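Local coordinates for gamma-glutamyl phosphate reductase (Saccharomyces cerevisiae, PDB 1VLU), which catalyses the NADPH-dependent reduction of L-gamma-glutamyl phosphate to L-glutamate gamma-semialdehyde and phosphate, the second step of proline biosynthesis from glutamate, at residues A[86-89]-A[90-93]; A[164-167]-A[168-172]. One frame throughout, in Å; residues are numbered along the deposited sequence.

Contact 1: residues A[86-89]-A[90-93]; sequences DKFE and VMLQ
Phe88 meets two side chains of the next helical turn, Leu92 and the selenomethionine Met91. Leu92 comes over one face of the ring, with CG above it and CD1 3.6 Å from Phe88 CE2. Met91 arrives obliquely, its CE methyl 3.6 Å from Phe88 CE1 and its SE 5.2 Å from the ring centroid, 51° off the normal, a Met-aromatic contact. Phe88 CG stands anti to the backbone N (chi1 -171°), beside its own carbonyl carbon, and the ring end comes back within touch of both. Beneath this cluster run the i to i+4 bonds of the first turns of helix 87-100, among them Leu92 N to Phe88 O at 3.0 Å. Asp86 occupies the N-cap position without a capping bond from its side chain; OD1 lies 3.3 Å from Val90 CG2. The Phe88 ring stacks with Phe83 and touches Ala53 and Ile56 of helix 53-69, while Leu92 and Met91 rest on Leu49 of helix 35-51. The chemistry is that of an amphipathic helix start: dispersion between ring, selenium and methyls on the buried side, with Asp86 and Glu89 on the exposed one and Gln93 NE2 bonded to Asp97.

Contact 2: residues A[164-167]-A[168-172]; sequences VNTF and REMAK
Phe167 O accepts the N-H of Ala171 at 2.8 Å, nearly in line with the carbonyl bond, the shortest of the i to i+4 bonds in these turns of helix 164-185. More distinctive is the way Arg168 folds back over the preceding turn. Its chain is extended as far as CD and then bends at chi3 (-39°), with chi4 turned as well, so that the guanidinium comes over Val164 O, which lies 4.0 Å beneath the centre of one face. NH2 reaches Asn165 OD1 at 3.3 Å, with an angle of 144° at the hydrogen; the donor stands well above the amide's carbonyl plane, and the amide and guanidinium planes are almost perpendicular. The Val164 CG1 methyl lies against the guanidinium, 3.5 Å from the same Arg168 NH2. The other end of the amide faces helix 53-69, where ND2 bonds Asp63, whose carboxylate also takes Thr166 OG1. A leucine in place of Asn165 would probably leave Arg168 NH2 without this acceptor and Asp63 without one of its donors. On the buried side Thr166 CG2 runs beside Met170, 4.1 Å from its SE, and Phe167 packs on Ile141 of helix 139-151 and Leu194 of strand 192-194. The bent, tilted geometry suggests a modest Arg168 bond, while Asn165, held at both ends of its amide, links the arginine to the carboxylate of the neighbouring helix.

Both contacts are helical turns with one buried and one more open side, and those buried sides meet: the selenium of Met91 lies 3.6 Å from Met170 CE, although the contact centres are about 17 Å apart. Helix 53-69 receives Phe88 from one and Asn165 and Thr166 from the other, and Ala142 of helix 139-151 touches both selenomethionines. Contact 1 is nearer the surface, four of its eight touching residues being exposed against one in contact 2. Residues 86-93 open helix 87-100; residues 164-172 begin the helix of a beta-alpha-beta unit, between strands 154-158 and 192-194. Across contact 1 the side chains meet mainly by apolar touches, whereas contact 2 adds the Arg168-Asn165 bond.

Contact 1: residues A[86-89]-A[90-93]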
loop_
_atom_site.group_PDB
_atom_site.type_symbol
_atom_site.label_atom_id
_atom_site.label_comp_id
_atom_site.label_asym_id
_atom_site.label_seq_id
_atom_site.Cartn_x
_atom_site.Cartn_y
_atom_site.Cartn_z
ATOM N N ASP A 86 25.394 5.908 33.012
ATOM C CA ASP A 86 24.705 7.173 32.793
ATOM C C ASP A 86 23.686 7.098 31.657
ATOM O O ASP A 86 23.422 8.110 31.006
ATOM C CB ASP A 86 25.725 8.265 32.485
ATOM C CG ASP A 86 26.731 7.835 31.438
ATOM O OD1 ASP A 86 26.367 7.747 30.235
ATOM O OD2 ASP A 86 27.891 7.571 31.831
ATOM N N LYS A 87 23.127 5.909 31.423
ATOM C CA LYS A 87 22.103 5.697 30.397
ATOM C C LYS A 87 20.913 6.665 30.480
ATOM O O LYS A 87 20.502 7.231 29.469
ATOM C CB LYS A 87 21.578 4.266 30.457
ATOM C CG LYS A 87 22.204 3.300 29.474
ATOM C CD LYS A 87 21.142 2.315 28.972
ATOM C CE LYS A 87 21.723 0.932 28.686
ATOM N NZ LYS A 87 22.221 0.273 29.932
ATOM N N PHE A 88 20.359 6.840 31.679
ATOM C CA PHE A 88 19.198 7.702 31.887
ATOM C C PHE A 88 19.517 9.177 31.657
ATOM O O PHE A 88 18.701 9.923 31.111
ATOM C CB PHE A 88 18.627 7.491 33.289
ATOM C CG PHE A 88 17.300 8.172 33.524
ATOM C CD1 PHE A 88 16.124 7.662 32.967
ATOM C CD2 PHE A 88 17.222 9.312 34.329
ATOM C CE1 PHE A 88 14.890 8.284 33.210
ATOM C CE2 PHE A 88 15.992 9.948 34.569
ATOM C CZ PHE A 88 14.828 9.435 34.014
ATOM N N GLU A 89 20.710 9.586 32.066
ATOM C CA GLU A 89 21.138 10.972 31.959
ATOM C C GLU A 89 21.418 11.383 30.509
ATOM O O GLU A 89 21.176 12.523 30.120
ATOM C CB GLU A 89 22.347 11.208 32.881
ATOM C CG GLU A 89 22.009 11.190 34.406
ATOM C CD GLU A 89 21.685 9.784 34.987
ATOM O OE1 GLU A 89 22.219 8.764 34.479
ATOM O OE2 GLU A 89 20.896 9.704 35.971
ATOM N N VAL A 90 21.902 10.431 29.714
ATOM C CA VAL A 90 22.121 10.593 28.274
ATOM C C VAL A 90 20.789 10.700 27.508
ATOM O O VAL A 90 20.614 11.584 26.654
ATOM C CB VAL A 90 23.010 9.416 27.717
ATOM C CG1 VAL A 90 22.927 9.282 26.185
ATOM C CG2 VAL A 90 24.467 9.562 28.186
HETATM N N MSE A 91 19.866 9.790 27.818
HETATM C CA MSE A 91 18.501 9.825 27.307
HETATM C C MSE A 91 17.835 11.191 27.555
HETATM O O MSE A 91 17.250 11.762 26.649
HETATM C CB MSE A 91 17.698 8.692 27.949
HETATM C CG MSE A 91 16.272 8.537 27.439
HETATM SE SE MSE A 91 14.995 7.778 28.770
HETATM C CE MSE A 91 14.671 9.475 29.811
ATOM N N LEU A 92 17.940 11.722 28.778
ATOM C CA LEU A 92 17.360 13.036 29.102
ATOM C C LEU A 92 18.003 14.147 28.295
ATOM O O LEU A 92 17.322 15.039 27.797
ATOM C CB LEU A 92 17.497 13.351 30.593
ATOM C CG LEU A 92 16.658 12.560 31.594
ATOM C CD1 LEU A 92 17.043 12.991 32.988
ATOM C CD2 LEU A 92 15.160 12.758 31.361
ATOM N N GLN A 93 19.328 14.080 28.199
ATOM C CA GLN A 93 20.135 14.973 27.375
ATOM C C GLN A 93 19.729 14.952 25.893
ATOM O O GLN A 93 19.669 15.997 25.236
ATOM C CB GLN A 93 21.616 14.587 27.532
ATOM C CG GLN A 93 22.608 15.533 26.860
ATOM C CD GLN A 93 22.373 16.975 27.252
ATOM O OE1 GLN A 93 22.299 17.301 28.430
ATOM N NE2 GLN A 93 22.241 17.846 26.260
#

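Contact 2: residues A[164-167]-A[168-172]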
loop_
_atom_site.group_PDB
_atom_site.type_symbol
_atom_site.label_atom_id
_atom_site.label_comp_id
_atom_site.label_asym_id
_atom_site.label_seq_id
_atom_site.Cartn_x
_atom_site.Cartn_y
_atom_site.Cartn_z
ATOM N N VAL A 164 7.311 -3.752 30.111
ATOM C CA VAL A 164 5.951 -3.390 30.525
ATOM C C VAL A 164 5.845 -2.376 31.682
ATOM O O VAL A 164 5.036 -1.455 31.623
ATOM C CB VAL A 164 5.134 -4.665 30.850
ATOM C CG1 VAL A 164 3.910 -4.350 31.700
ATOM C CG2 VAL A 164 4.717 -5.349 29.562
ATOM N N ASN A 165 6.642 -2.560 32.731
ATOM C CA ASN A 165 6.614 -1.677 33.898
ATOM C C ASN A 165 7.213 -0.309 33.634
ATOM O O ASN A 165 6.614 0.708 33.987
ATOM C CB ASN A 165 7.307 -2.336 35.094
ATOM C CG ASN A 165 6.443 -3.372 35.753
ATOM O OD1 ASN A 165 5.433 -3.039 36.359
ATOM N ND2 ASN A 165 6.815 -4.640 35.620
ATOM N N THR A 166 8.391 -0.290 33.011
ATOM C CA THR A 166 9.073 0.959 32.665
ATOM C C THR A 166 8.262 1.724 31.614
ATOM O O THR A 166 8.097 2.939 31.714
ATOM C CB THR A 166 10.524 0.699 32.165
ATOM O OG1 THR A 166 11.140 -0.276 33.010
ATOM C CG2 THR A 166 11.355 1.964 32.207
ATOM N N PHE A 167 7.744 0.990 30.629
ATOM C CA PHE A 167 6.849 1.536 29.616
ATOM C C PHE A 167 5.623 2.234 30.220
ATOM O O PHE A 167 5.350 3.383 29.881
ATOM C CB PHE A 167 6.419 0.426 28.659
ATOM C CG PHE A 167 5.678 0.915 27.448
ATOM C CD1 PHE A 167 4.297 1.158 27.501
ATOM C CD2 PHE A 167 6.350 1.118 26.244
ATOM C CE1 PHE A 167 3.603 1.615 26.375
ATOM C CE2 PHE A 167 5.663 1.560 25.107
ATOM C CZ PHE A 167 4.291 1.814 25.172
ATOM N N ARG A 168 4.891 1.525 31.083
ATOM C CA ARG A 168 3.769 2.067 31.883
ATOM C C ARG A 168 4.062 3.391 32.601
ATOM O O ARG A 168 3.337 4.366 32.429
ATOM C CB ARG A 168 3.318 1.039 32.946
ATOM C CG ARG A 168 1.849 1.191 33.404
ATOM C CD ARG A 168 1.498 0.531 34.780
ATOM N NE ARG A 168 2.132 -0.772 35.068
ATOM C CZ ARG A 168 2.001 -1.884 34.332
ATOM N NH1 ARG A 168 1.278 -1.894 33.211
ATOM N NH2 ARG A 168 2.626 -2.996 34.711
ATOM N N GLU A 169 5.103 3.407 33.430
ATOM C CA GLU A 169 5.501 4.621 34.126
ATOM C C GLU A 169 5.840 5.809 33.212
ATOM O O GLU A 169 5.406 6.935 33.456
ATOM C CB GLU A 169 6.654 4.337 35.094
ATOM C CG GLU A 169 6.200 4.219 36.519
ATOM C CD GLU A 169 5.181 5.295 36.891
ATOM O OE1 GLU A 169 5.561 6.495 36.920
ATOM O OE2 GLU A 169 3.999 4.933 37.131
HETATM N N MSE A 170 6.617 5.551 32.166
HETATM C CA MSE A 170 7.019 6.584 31.211
HETATM C C MSE A 170 5.859 7.101 30.388
HETATM O O MSE A 170 5.737 8.301 30.213
HETATM C CB MSE A 170 8.158 6.094 30.313
HETATM C CG MSE A 170 9.477 5.978 31.084
HETATM SE SE MSE A 170 11.029 5.384 30.010
HETATM C CE MSE A 170 11.469 7.130 29.117
ATOM N N ALA A 171 5.021 6.202 29.882
ATOM C CA ALA A 171 3.771 6.578 29.214
ATOM C C ALA A 171 2.911 7.512 30.063
ATOM O O ALA A 171 2.447 8.526 29.574
ATOM C CB ALA A 171 2.968 5.348 28.841
ATOM N N LYS A 172 2.717 7.171 31.336
ATOM C CA LYS A 172 1.953 7.998 32.261
ATOM C C LYS A 172 2.489 9.432 32.302
ATOM O O LYS A 172 1.722 10.391 32.260
ATOM C CB LYS A 172 1.968 7.384 33.670
ATOM C CG LYS A 172 1.043 8.093 34.666
ATOM C CD LYS A 172 1.063 7.461 36.066
#